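Local coordinates for protein Bse634I restriction endonuclease (Geobacillus stearothermophilus, PDB 1KNV) that probably cleaves DNA at a specific recognition sequence, acting as a metal-dependent type II restriction endonuclease of the PD-(D/E)XK superfamily, at residues L5-V11 with N52-D56; L47-E51 with R75-F79; I141-P145 with E212-L216; V192-K198 with F234-S240. All blocks are in the same frame, centred on the assembly; numbering follows the deposited sequence.

Interaction 1: residues L5-V11 with N52-D56; sequences LTNSNCV and NYVKD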
loop_
_atom_site.group_PDB
_atom_site.type_symbol
_atom_site.label_atom_id
_atom_site.label_comp_id
_atom_site.label_asym_id
_atom_site.label_seq_id
_atom_site.Cartn_x
_atom_site.Cartn_y
_atom_site.Cartn_z
ATOM N N LEU B 5 -48.443 -36.132 24.718
ATOM C CA LEU B 5 -48.194 -35.027 23.819
ATOM C C LEU B 5 -49.097 -33.844 24.142
ATOM O O LEU B 5 -48.600 -32.715 24.138
ATOM C CB LEU B 5 -48.477 -35.503 22.426
ATOM C CG LEU B 5 -47.774 -36.747 21.948
ATOM C CD1 LEU B 5 -48.396 -37.255 20.664
ATOM C CD2 LEU B 5 -46.341 -36.376 21.779
ATOM N N THR B 6 -50.402 -34.053 24.380
ATOM C CA THR B 6 -51.292 -32.949 24.739
ATOM C C THR B 6 -50.603 -32.303 25.921
ATOM O O THR B 6 -51.023 -31.257 26.420
ATOM C CB THR B 6 -52.675 -33.430 25.212
ATOM O OG1 THR B 6 -52.540 -34.141 26.448
ATOM C CG2 THR B 6 -53.310 -34.290 24.159
ATOM N N ASN B 7 -49.527 -32.950 26.339
ATOM C CA ASN B 7 -48.690 -32.528 27.446
ATOM C C ASN B 7 -47.326 -31.938 27.043
ATOM O O ASN B 7 -46.490 -31.655 27.906
ATOM C CB ASN B 7 -48.426 -33.717 28.338
ATOM C CG ASN B 7 -48.301 -33.332 29.762
ATOM O OD1 ASN B 7 -49.269 -32.952 30.412
ATOM N ND2 ASN B 7 -47.089 -33.421 30.286
ATOM N N SER B 8 -47.062 -31.771 25.752
ATOM C CA SER B 8 -45.774 -31.209 25.350
ATOM C C SER B 8 -45.773 -29.708 25.590
ATOM O O SER B 8 -46.830 -29.075 25.659
ATOM C CB SER B 8 -45.464 -31.488 23.874
ATOM O OG SER B 8 -44.236 -30.872 23.520
ATOM N N ASN B 9 -44.576 -29.155 25.752
ATOM C CA ASN B 9 -44.399 -27.725 25.977
ATOM C C ASN B 9 -43.673 -27.096 24.793
ATOM O O ASN B 9 -43.193 -25.964 24.870
ATOM C CB ASN B 9 -43.597 -27.493 27.258
ATOM C CG ASN B 9 -44.412 -27.750 28.502
ATOM O OD1 ASN B 9 -43.876 -28.105 29.548
ATOM N ND2 ASN B 9 -45.722 -27.559 28.397
ATOM N N CYS B 10 -43.602 -27.842 23.695
ATOM C CA CYS B 10 -42.926 -27.374 22.494
ATOM C C CYS B 10 -43.824 -26.442 21.694
ATOM O O CYS B 10 -43.520 -26.102 20.552
ATOM C CB CYS B 10 -42.501 -28.559 21.633
ATOM S SG CYS B 10 -43.867 -29.492 20.968
ATOM N N VAL B 11 -44.939 -26.054 22.307
ATOM C CA VAL B 11 -45.908 -25.131 21.717
ATOM C C VAL B 11 -46.589 -24.433 22.890
ATOM O O VAL B 11 -46.757 -25.022 23.957
ATOM C CB VAL B 11 -46.980 -25.852 20.848
ATOM C CG1 VAL B 11 -46.329 -26.486 19.633
ATOM C CG2 VAL B 11 -47.714 -26.899 21.668
ATOM N N ASN B 52 -41.783 -32.592 12.880
ATOM C CA ASN B 52 -42.901 -33.513 12.969
ATOM C C ASN B 52 -43.342 -33.662 14.414
ATOM O O ASN B 52 -44.535 -33.758 14.701
ATOM C CB ASN B 52 -42.516 -34.870 12.406
ATOM C CG ASN B 52 -42.088 -34.787 10.966
ATOM O OD1 ASN B 52 -42.631 -33.993 10.196
ATOM N ND2 ASN B 52 -41.120 -35.613 10.584
ATOM N N TYR B 53 -42.383 -33.678 15.330
ATOM C CA TYR B 53 -42.730 -33.796 16.732
ATOM C C TYR B 53 -43.644 -32.654 17.134
ATOM O O TYR B 53 -44.687 -32.866 17.742
ATOM C CB TYR B 53 -41.497 -33.740 17.606
ATOM C CG TYR B 53 -41.840 -33.706 19.072
ATOM C CD1 TYR B 53 -42.370 -34.827 19.713
ATOM C CD2 TYR B 53 -41.612 -32.564 19.830
ATOM C CE1 TYR B 53 -42.654 -34.808 21.076
ATOM C CE2 TYR B 53 -41.892 -32.533 21.193
ATOM C CZ TYR B 53 -42.407 -33.658 21.810
ATOM O OH TYR B 53 -42.647 -33.636 23.163
ATOM N N VAL B 54 -43.238 -31.432 16.814
ATOM C CA VAL B 54 -44.051 -30.270 17.148
ATOM C C VAL B 54 -45.389 -30.365 16.411
ATOM O O VAL B 54 -46.429 -29.971 16.938
ATOM C CB VAL B 54 -43.325 -28.952 16.770
ATOM C CG1 VAL B 54 -44.259 -27.760 16.945
ATOM C CG2 VAL B 54 -42.090 -28.778 17.649
ATOM N N LYS B 55 -45.358 -30.896 15.195
ATOM C CA LYS B 55 -46.582 -31.043 14.423
ATOM C C LYS B 55 -47.527 -32.070 15.060
ATOM O O LYS B 55 -48.746 -31.909 15.010
ATOM C CB LYS B 55 -46.256 -31.428 12.978
ATOM C CG LYS B 55 -45.642 -30.288 12.174
ATOM C CD LYS B 55 -45.417 -30.687 10.723
ATOM C CE LYS B 55 -44.989 -29.500 9.877
ATOM N NZ LYS B 55 -44.793 -29.875 8.449
ATOM N N ASP B 56 -46.971 -33.120 15.660
ATOM C CA ASP B 56 -47.803 -34.116 16.315
ATOM C C ASP B 56 -48.402 -33.506 17.570
ATOM O O ASP B 56 -49.571 -33.734 17.876
ATOM C CB ASP B 56 -47.000 -35.363 16.689
ATOM C CG ASP B 56 -46.595 -36.176 15.482
ATOM O OD1 ASP B 56 -47.241 -36.028 14.421
ATOM O OD2 ASP B 56 -45.642 -36.973 15.597
#
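C10 and L5 both reach the ring of Y53, and the contact is mainly apolar. L5 brings CD2 to within 4.1 Å of CE1 of Y53, while C10 SG comes to 3.6 Å from CE2 of Y53, on the other side of the CG-CZ line. The sulfur lies 4.6 Å from the Y53 ring centroid and 51° off its normal, an oblique sulfur-aromatic contact. The same sulfur touches V54, 3.8 Å from SG of C10 to CG2 of V54. The other branch of V54, CG1, which stands opposite the backbone N across the CA-CB bond (chi1 172°), meets CG1 of V11 at 3.6 Å as the two valine side chains pass side by side, running opposite ways.

The polar component is gathered at the hydroxyl end of Y53. Y53 OH is hydrogen-bonded to E32 on helix 26-33, a carboxylate that also receives N9 N. S8 OG accepts from the backbone N of C10 in an ST turn and bonds E32 as well, although the modelled position of this oxygen is less certain.

Chemically, then, the N-terminal loop lies on helix 43-60 through methyl, sulfur and ring contacts, and the polar end of the contact is tied to the carboxylate of E32 in a third element.

Interaction 2: residues L47-E51 with R75-F79; sequences LDKLE and RGTWF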
loop_
_atom_site.group_PDB
_atom_site.type_symbol
_atom_site.label_atom_id
_atom_site.label_comp_id
_atom_site.label_asym_id
_atom_site.label_seq_id
_atom_site.Cartn_x
_atom_site.Cartn_y
_atom_site.Cartn_z
ATOM N N LEU B 47 -33.783 -32.495 12.231
ATOM C CA LEU B 47 -34.615 -31.303 12.119
ATOM C C LEU B 47 -36.046 -31.675 11.735
ATOM O O LEU B 47 -36.998 -31.160 12.322
ATOM C CB LEU B 47 -34.035 -30.337 11.090
ATOM C CG LEU B 47 -32.700 -29.669 11.426
ATOM C CD1 LEU B 47 -32.155 -28.919 10.213
ATOM C CD2 LEU B 47 -32.935 -28.756 12.609
ATOM N N ASP B 48 -36.187 -32.592 10.774
ATOM C CA ASP B 48 -37.503 -33.059 10.329
ATOM C C ASP B 48 -38.213 -33.701 11.511
ATOM O O ASP B 48 -39.395 -33.467 11.722
ATOM C CB ASP B 48 -37.392 -34.069 9.193
ATOM C CG ASP B 48 -36.939 -33.429 7.906
ATOM O OD1 ASP B 48 -37.042 -32.182 7.800
ATOM O OD2 ASP B 48 -36.486 -34.171 7.010
ATOM N N LYS B 49 -37.477 -34.482 12.297
ATOM C CA LYS B 49 -38.025 -35.149 13.475
ATOM C C LYS B 49 -38.590 -34.141 14.455
ATOM O O LYS B 49 -39.716 -34.286 14.928
ATOM C CB LYS B 49 -36.935 -35.965 14.154
ATOM C CG LYS B 49 -37.154 -36.217 15.630
ATOM C CD LYS B 49 -35.921 -36.877 16.219
ATOM C CE LYS B 49 -36.034 -37.072 17.717
ATOM N NZ LYS B 49 -34.760 -37.632 18.263
ATOM N N LEU B 50 -37.789 -33.128 14.769
ATOM C CA LEU B 50 -38.209 -32.080 15.679
ATOM C C LEU B 50 -39.464 -31.417 15.119
ATOM O O LEU B 50 -40.427 -31.182 15.847
ATOM C CB LEU B 50 -37.083 -31.048 15.852
ATOM C CG LEU B 50 -35.948 -31.435 16.812
ATOM C CD1 LEU B 50 -34.692 -30.657 16.505
ATOM C CD2 LEU B 50 -36.390 -31.172 18.239
ATOM N N GLU B 51 -39.458 -31.131 13.821
ATOM C CA GLU B 51 -40.609 -30.500 13.187
ATOM C C GLU B 51 -41.866 -31.350 13.345
ATOM O O GLU B 51 -42.886 -30.885 13.869
ATOM C CB GLU B 51 -40.341 -30.259 11.701
ATOM C CG GLU B 51 -41.537 -29.654 10.984
ATOM C CD GLU B 51 -41.171 -28.980 9.682
ATOM O OE1 GLU B 51 -42.091 -28.468 9.012
ATOM O OE2 GLU B 51 -39.970 -28.955 9.330
ATOM N N ARG B 75 -36.716 -24.228 12.633
ATOM C CA ARG B 75 -35.649 -25.129 12.201
ATOM C C ARG B 75 -34.298 -24.406 12.240
ATOM O O ARG B 75 -33.257 -25.015 12.518
ATOM C CB ARG B 75 -35.905 -25.631 10.781
ATOM C CG ARG B 75 -37.034 -26.620 10.643
ATOM C CD ARG B 75 -37.273 -26.931 9.176
ATOM N NE ARG B 75 -36.217 -27.729 8.553
ATOM C CZ ARG B 75 -36.201 -29.058 8.538
ATOM N NH1 ARG B 75 -37.175 -29.746 9.117
ATOM N NH2 ARG B 75 -35.231 -29.707 7.909
ATOM N N GLY B 76 -34.319 -23.106 11.947
ATOM C CA GLY B 76 -33.100 -22.313 11.971
ATOM C C GLY B 76 -32.573 -22.231 13.391
ATOM O O GLY B 76 -31.384 -22.430 13.631
ATOM N N THR B 77 -33.459 -21.943 14.340
ATOM C CA THR B 77 -33.071 -21.863 15.741
ATOM C C THR B 77 -32.528 -23.203 16.216
ATOM O O THR B 77 -31.588 -23.255 17.014
ATOM C CB THR B 77 -34.250 -21.483 16.608
ATOM O OG1 THR B 77 -34.699 -20.175 16.237
ATOM C CG2 THR B 77 -33.854 -21.497 18.075
ATOM N N TRP B 78 -33.125 -24.291 15.731
ATOM C CA TRP B 78 -32.669 -25.624 16.098
ATOM C C TRP B 78 -31.294 -25.872 15.483
ATOM O O TRP B 78 -30.393 -26.395 16.140
ATOM C CB TRP B 78 -33.650 -26.703 15.610
ATOM C CG TRP B 78 -34.920 -26.789 16.407
ATOM C CD1 TRP B 78 -35.075 -26.529 17.745
ATOM C CD2 TRP B 78 -36.202 -27.198 15.928
ATOM N NE1 TRP B 78 -36.375 -26.751 18.122
ATOM C CE2 TRP B 78 -37.089 -27.164 17.027
ATOM C CE3 TRP B 78 -36.691 -27.592 14.675
ATOM C CZ2 TRP B 78 -38.434 -27.508 16.907
ATOM C CZ3 TRP B 78 -38.028 -27.932 14.556
ATOM C CH2 TRP B 78 -38.886 -27.888 15.667
ATOM N N PHE B 79 -31.131 -25.491 14.221
ATOM C CA PHE B 79 -29.857 -25.681 13.545
ATOM C C PHE B 79 -28.747 -24.934 14.272
ATOM O O PHE B 79 -27.635 -25.439 14.409
ATOM C CB PHE B 79 -29.943 -25.182 12.112
ATOM C CG PHE B 79 -28.680 -25.363 11.349
ATOM C CD1 PHE B 79 -28.227 -26.639 11.037
ATOM C CD2 PHE B 79 -27.934 -24.262 10.944
ATOM C CE1 PHE B 79 -27.045 -26.822 10.329
ATOM C CE2 PHE B 79 -26.751 -24.427 10.236
ATOM C CZ PHE B 79 -26.305 -25.715 9.926
#
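The helix bearing L47 and L50 meets the one bearing R75 and W78 with local axes 10.3 Å apart at closest and N-to-C directions 130° apart, the nearest CA pair being L47 and R75.

R75 carries the polar half. Its chain bends at chi3 (71°), which swings the guanidinium across to D48 and E51. NH1 of R75 gives a hydrogen bond of 2.8 Å to OD1 of D48, on that oxygen's anti lone pair, and another of 2.9 Å to OE2 of E51, met nearly along the C-O axis. Both bonds are clearly bent at the hydrogen, their acceptors lying near the guanidinium edge yet tilted from its plane, and NH2 adds a weak bond to D48 OD1. One nitrogen therefore bridges two carboxylates a helical turn apart, while CB of L47 covers one face of the group 3.3 Å above its plane.

In the apolar half, L50 CB sits over the six-membered ring of W78, 3.5 Å from its centroid and 12° off the normal, a CH-pi contact. L47 CD2 meets W78 CB at 3.7 Å.

Helix 26-33 borders this core: W78 packs on A29 and L30 and its NE1 donates to P26 O. E51 OE1 forms a further salt bridge with K55 of its own helix, and at the far end F79 touches L197 of strand 191-198, a residue seen to bind calcium in this protein, though no calcium is bound here.

Interaction 3: residues I141-P145 with E212-L216; sequences ITSNP and EGNIL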
loop_
_atom_site.group_PDB
_atom_site.type_symbol
_atom_site.label_atom_id
_atom_site.label_comp_id
_atom_site.label_asym_id
_atom_site.label_seq_id
_atom_site.Cartn_x
_atom_site.Cartn_y
_atom_site.Cartn_z
ATOM N N ILE B 141 -19.559 -0.730 7.578
ATOM C CA ILE B 141 -20.679 -1.562 7.993
ATOM C C ILE B 141 -20.235 -3.005 8.019
ATOM O O ILE B 141 -19.936 -3.580 6.980
ATOM C CB ILE B 141 -21.861 -1.431 7.007
ATOM C CG1 ILE B 141 -22.332 0.018 6.946
ATOM C CG2 ILE B 141 -23.016 -2.341 7.433
ATOM C CD1 ILE B 141 -23.426 0.257 5.948
ATOM N N THR B 142 -20.190 -3.591 9.208
ATOM C CA THR B 142 -19.768 -4.978 9.340
ATOM C C THR B 142 -20.938 -5.848 9.788
ATOM O O THR B 142 -21.972 -5.341 10.217
ATOM C CB THR B 142 -18.601 -5.099 10.356
ATOM O OG1 THR B 142 -19.014 -4.568 11.618
ATOM C CG2 THR B 142 -17.373 -4.318 9.863
ATOM N N SER B 143 -20.776 -7.160 9.671
ATOM C CA SER B 143 -21.816 -8.102 10.079
ATOM C C SER B 143 -21.173 -9.198 10.922
ATOM O O SER B 143 -19.960 -9.196 11.132
ATOM C CB SER B 143 -22.497 -8.717 8.852
ATOM O OG SER B 143 -21.546 -9.370 8.029
ATOM N N ASN B 144 -21.990 -10.132 11.399
ATOM C CA ASN B 144 -21.514 -11.229 12.232
ATOM C C ASN B 144 -21.418 -12.568 11.542
ATOM O O ASN B 144 -22.391 -13.036 10.946
ATOM C CB ASN B 144 -22.446 -11.447 13.418
ATOM C CG ASN B 144 -22.214 -10.481 14.526
ATOM O OD1 ASN B 144 -21.547 -9.471 14.355
ATOM N ND2 ASN B 144 -22.784 -10.776 15.684
ATOM N N PRO B 145 -20.240 -13.201 11.595
ATOM C CA PRO B 145 -20.127 -14.517 10.969
ATOM C C PRO B 145 -20.948 -15.377 11.936
ATOM O O PRO B 145 -21.054 -15.038 13.121
ATOM C CB PRO B 145 -18.634 -14.809 11.050
ATOM C CG PRO B 145 -18.218 -14.091 12.261
ATOM C CD PRO B 145 -18.946 -12.769 12.140
ATOM N N GLU B 212 -19.580 -10.958 2.789
ATOM C CA GLU B 212 -19.180 -11.023 4.184
ATOM C C GLU B 212 -17.686 -11.329 4.292
ATOM O O GLU B 212 -16.987 -10.756 5.125
ATOM C CB GLU B 212 -20.023 -12.065 4.928
ATOM C CG GLU B 212 -19.560 -12.314 6.348
ATOM C CD GLU B 212 -20.648 -12.877 7.244
ATOM O OE1 GLU B 212 -21.442 -12.077 7.787
ATOM O OE2 GLU B 212 -20.718 -14.113 7.406
ATOM N N GLY B 213 -17.193 -12.217 3.437
ATOM C CA GLY B 213 -15.776 -12.534 3.460
ATOM C C GLY B 213 -14.944 -11.311 3.114
ATOM O O GLY B 213 -13.895 -11.079 3.708
ATOM N N ASN B 214 -15.400 -10.519 2.151
ATOM C CA ASN B 214 -14.674 -9.311 1.762
ATOM C C ASN B 214 -14.674 -8.275 2.864
ATOM O O ASN B 214 -13.651 -7.644 3.119
ATOM C CB ASN B 214 -15.284 -8.700 0.505
ATOM C CG ASN B 214 -14.680 -9.266 -0.746
ATOM O OD1 ASN B 214 -13.494 -9.056 -1.015
ATOM N ND2 ASN B 214 -15.479 -10.001 -1.519
ATOM N N ILE B 215 -15.829 -8.110 3.511
ATOM C CA ILE B 215 -16.001 -7.143 4.601
ATOM C C ILE B 215 -15.124 -7.464 5.810
ATOM O O ILE B 215 -14.404 -6.592 6.319
ATOM C CB ILE B 215 -17.483 -7.072 5.066
ATOM C CG1 ILE B 215 -18.315 -6.332 4.027
ATOM C CG2 ILE B 215 -17.591 -6.336 6.398
ATOM C CD1 ILE B 215 -17.951 -4.855 3.927
ATOM N N LEU B 216 -15.182 -8.713 6.264
ATOM C CA LEU B 216 -14.404 -9.122 7.418
ATOM C C LEU B 216 -12.900 -9.219 7.146
ATOM O O LEU B 216 -12.088 -8.753 7.947
ATOM C CB LEU B 216 -14.939 -10.451 7.954
ATOM C CG LEU B 216 -16.374 -10.377 8.486
ATOM C CD1 LEU B 216 -16.855 -11.765 8.846
ATOM C CD2 LEU B 216 -16.429 -9.447 9.702
#
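S143 and E212 make the tight end of this contact. The hydroxyl of S143 donates to OE1 of E212 over 2.7 Å, and OE1 accepts with its anti lone pair, the one turned away from OE2. The E212 side chain leaves its helix with CG opposite the backbone N (chi1 173°) and runs on extended, which carries the carboxylate across to the loop. There OE2 lies 3.6 Å from CA of P145. The carbonyl oxygen of N144 is 3.4 Å from OE1 of E212, but with both atoms acceptors this is not a hydrogen bond.

Beside the carboxylate, L216 supplies apolar packing: its CD1 is 4.0 Å from CD of P145, and its CD2 3.8 Å from the carbonyl oxygen of S143.

Toward I141 the fit is looser. I215 CG2 meets the backbone, 3.7 Å from O of I141, and touches CG2 of T142 at 4.0 Å, but the I141 side chain leads away from the helix. I141 and T142 are partly exposed; D250 of the second subunit packs on I141 and its T257 on I215.

The serine bond at OE1 would help hold the E212 carboxylate, whose OE2 probably also bonds the hydroxyl of Y236, a pair modelled too short to be relied on. S143 thus helps position a carboxylate about 5 Å from the side chain of D146, a residue seen to bind calcium in this protein.

Interaction 4: residues V192-K198 with F234-S240; sequences VAGVGLK and FKYYGAS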
loop_
_atom_site.group_PDB
_atom_site.type_symbol
_atom_site.label_atom_id
_atom_site.label_comp_id
_atom_site.label_asym_id
_atom_site.label_seq_id
_atom_site.Cartn_x
_atom_site.Cartn_y
_atom_site.Cartn_z
ATOM N N VAL B 192 -9.192 -16.746 14.463
ATOM C CA VAL B 192 -8.486 -17.418 13.436
ATOM C C VAL B 192 -9.385 -17.553 12.269
ATOM O O VAL B 192 -8.922 -17.407 11.157
ATOM C CB VAL B 192 -7.851 -18.708 13.964
ATOM C CG1 VAL B 192 -6.674 -18.264 14.871
ATOM C CG2 VAL B 192 -8.793 -19.532 14.741
ATOM N N ALA B 193 -10.687 -17.596 12.536
ATOM C CA ALA B 193 -11.613 -17.718 11.442
ATOM C C ALA B 193 -13.067 -17.427 11.795
ATOM O O ALA B 193 -13.470 -17.430 12.964
ATOM C CB ALA B 193 -11.489 -19.100 10.843
ATOM N N GLY B 194 -13.845 -17.196 10.744
ATOM C CA GLY B 194 -15.269 -16.953 10.864
ATOM C C GLY B 194 -15.942 -17.842 9.833
ATOM O O GLY B 194 -15.363 -18.114 8.784
ATOM N N VAL B 195 -17.146 -18.323 10.132
ATOM C CA VAL B 195 -17.869 -19.174 9.189
ATOM C C VAL B 195 -19.273 -18.629 8.950
ATOM O O VAL B 195 -19.974 -18.260 9.892
ATOM C CB VAL B 195 -18.002 -20.643 9.700
ATOM C CG1 VAL B 195 -18.588 -21.532 8.589
ATOM C CG2 VAL B 195 -16.649 -21.175 10.139
ATOM N N GLY B 196 -19.666 -18.555 7.682
ATOM C CA GLY B 196 -20.999 -18.094 7.348
ATOM C C GLY B 196 -21.802 -19.343 7.040
ATOM O O GLY B 196 -21.469 -20.061 6.103
ATOM N N LEU B 197 -22.839 -19.616 7.831
ATOM C CA LEU B 197 -23.675 -20.804 7.639
ATOM C C LEU B 197 -24.895 -20.488 6.778
ATOM O O LEU B 197 -25.692 -19.615 7.138
ATOM C CB LEU B 197 -24.142 -21.332 8.995
ATOM C CG LEU B 197 -23.049 -21.655 10.006
ATOM C CD1 LEU B 197 -23.691 -22.044 11.321
ATOM C CD2 LEU B 197 -22.164 -22.777 9.485
ATOM N N LYS B 198 -25.047 -21.193 5.650
ATOM C CA LYS B 198 -26.178 -20.950 4.747
ATOM C C LYS B 198 -27.029 -22.195 4.484
ATOM O O LYS B 198 -26.512 -23.303 4.354
ATOM C CB LYS B 198 -25.692 -20.396 3.397
ATOM C CG LYS B 198 -24.829 -19.149 3.467
ATOM C CD LYS B 198 -25.531 -17.968 4.128
ATOM C CE LYS B 198 -24.577 -16.779 4.210
ATOM N NZ LYS B 198 -25.128 -15.680 5.021
ATOM N N PHE B 234 -6.449 -14.284 9.173
ATOM C CA PHE B 234 -7.865 -14.463 9.426
ATOM C C PHE B 234 -8.482 -15.082 8.188
ATOM O O PHE B 234 -8.403 -14.506 7.104
ATOM C CB PHE B 234 -8.568 -13.152 9.708
ATOM C CG PHE B 234 -10.044 -13.309 9.899
ATOM C CD1 PHE B 234 -10.547 -13.884 11.058
ATOM C CD2 PHE B 234 -10.929 -12.918 8.903
ATOM C CE1 PHE B 234 -11.911 -14.070 11.221
ATOM C CE2 PHE B 234 -12.299 -13.097 9.053
ATOM C CZ PHE B 234 -12.790 -13.674 10.214
ATOM N N LYS B 235 -9.088 -16.255 8.355
ATOM C CA LYS B 235 -9.725 -16.961 7.253
ATOM C C LYS B 235 -11.237 -16.927 7.421
ATOM O O LYS B 235 -11.749 -16.973 8.533
ATOM C CB LYS B 235 -9.268 -18.410 7.232
ATOM C CG LYS B 235 -7.785 -18.599 7.053
ATOM C CD LYS B 235 -7.409 -18.575 5.591
ATOM C CE LYS B 235 -5.935 -18.903 5.399
ATOM N NZ LYS B 235 -5.062 -17.838 5.978
ATOM N N TYR B 236 -11.952 -16.859 6.310
ATOM C CA TYR B 236 -13.399 -16.850 6.355
ATOM C C TYR B 236 -13.914 -18.010 5.523
ATOM O O TYR B 236 -13.457 -18.232 4.403
ATOM C CB TYR B 236 -13.938 -15.524 5.828
ATOM C CG TYR B 236 -15.442 -15.464 5.831
ATOM C CD1 TYR B 236 -16.166 -15.702 4.665
ATOM C CD2 TYR B 236 -16.149 -15.222 7.011
ATOM C CE1 TYR B 236 -17.561 -15.705 4.669
ATOM C CE2 TYR B 236 -17.539 -15.228 7.028
ATOM C CZ TYR B 236 -18.241 -15.472 5.853
ATOM O OH TYR B 236 -19.623 -15.498 5.860
ATOM N N TYR B 237 -14.866 -18.751 6.080
ATOM C CA TYR B 237 -15.431 -19.921 5.407
ATOM C C TYR B 237 -16.951 -19.908 5.263
ATOM O O TYR B 237 -17.666 -19.195 5.966
ATOM C CB TYR B 237 -15.060 -21.191 6.171
ATOM C CG TYR B 237 -13.584 -21.411 6.337
ATOM C CD1 TYR B 237 -12.844 -22.061 5.354
ATOM C CD2 TYR B 237 -12.922 -20.957 7.472
ATOM C CE1 TYR B 237 -11.474 -22.256 5.501
ATOM C CE2 TYR B 237 -11.561 -21.142 7.630
ATOM C CZ TYR B 237 -10.842 -21.793 6.644
ATOM O OH TYR B 237 -9.496 -21.993 6.812
ATOM N N GLY B 238 -17.428 -20.734 4.344
ATOM C CA GLY B 238 -18.850 -20.873 4.138
ATOM C C GLY B 238 -19.187 -22.335 4.366
ATOM O O GLY B 238 -18.362 -23.213 4.117
ATOM N N ALA B 239 -20.385 -22.598 4.874
ATOM C CA ALA B 239 -20.861 -23.960 5.109
ATOM C C ALA B 239 -22.317 -24.004 4.648
ATOM O O ALA B 239 -23.157 -23.263 5.162
ATOM C CB ALA B 239 -20.770 -24.316 6.582
ATOM N N SER B 240 -22.604 -24.854 3.664
ATOM C CA SER B 240 -23.957 -24.997 3.131
ATOM C C SER B 240 -24.620 -26.235 3.712
ATOM O O SER B 240 -23.942 -27.210 4.043
ATOM C CB SER B 240 -23.914 -25.124 1.607
ATOM O OG SER B 240 -25.214 -25.350 1.083
#
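Three aromatic rings border the paired strands. The ring of Y237 is met at its edge, in plane, by CB of A193, 3.8 Å from CE2 of Y237. The rings of F234 and Y236 instead lie obliquely to the neighbouring backbone: CE1 of F234 is 3.6 Å from the carbonyl carbon of A193, and OH of Y236 is 3.3 Å from CA of G196. With CG opposite its backbone N (chi1 179°), the Y236 side chain leans toward the neighbouring strand, its hydroxyl passing G196, which has no side chain, and approaching E212 of helix 203-227, a probable hydrogen bond modelled too short.

Six backbone hydrogen bonds alternate between the strands, evidence of regular parallel pairing; they include G196 N to Y237 O at 2.7 Å and K198 N to A239 O at 2.8 Å. The local strand directions differ by 22°.

On the face of A193, V195, L197, Y237 and A239, CB of A239 is touched by CD2 of L197 at 3.6 Å and by CG1 of V195 at 4.1 Å, and helix 281-291 covers the cluster with M286 and I290. On the face of K198 and Y236, helix 203-227 packs through L209. Strand 191-198 starts with a classic beta bulge, in which V192 and A193 lie opposite the single residue I149 of strand 147-151.

L197 N also bonds D146 OD2, and both residues bind calcium in this protein, though none is bound to this chain. Strand 191-198, helix 203-227 and strand 235-240 form a beta-alpha-beta unit in the central mixed sheet, consistent with the nuclease core of the PD-(D/E)XK superfamily.

Overall arrangement
Interactions 1 and 2 share helix 43-60, cross along the chain and lie 13 Å apart between centres, joined by V54 against W78. Interactions 3 and 4 follow both in sequence, also cross one another, and have centres only 10 Å apart: helix 203-227, used by interaction 3, connects the two strands of interaction 4. The N-terminal helical region and the central sheet thus hold two groups of contacts, with interactions 1 and 3 about 38 Å apart between centres. The groups touch where F79 of interaction 2 packs on L197 of interaction 4, so the helical region borders the calcium-binding site, near which E212 of interaction 3 also lies.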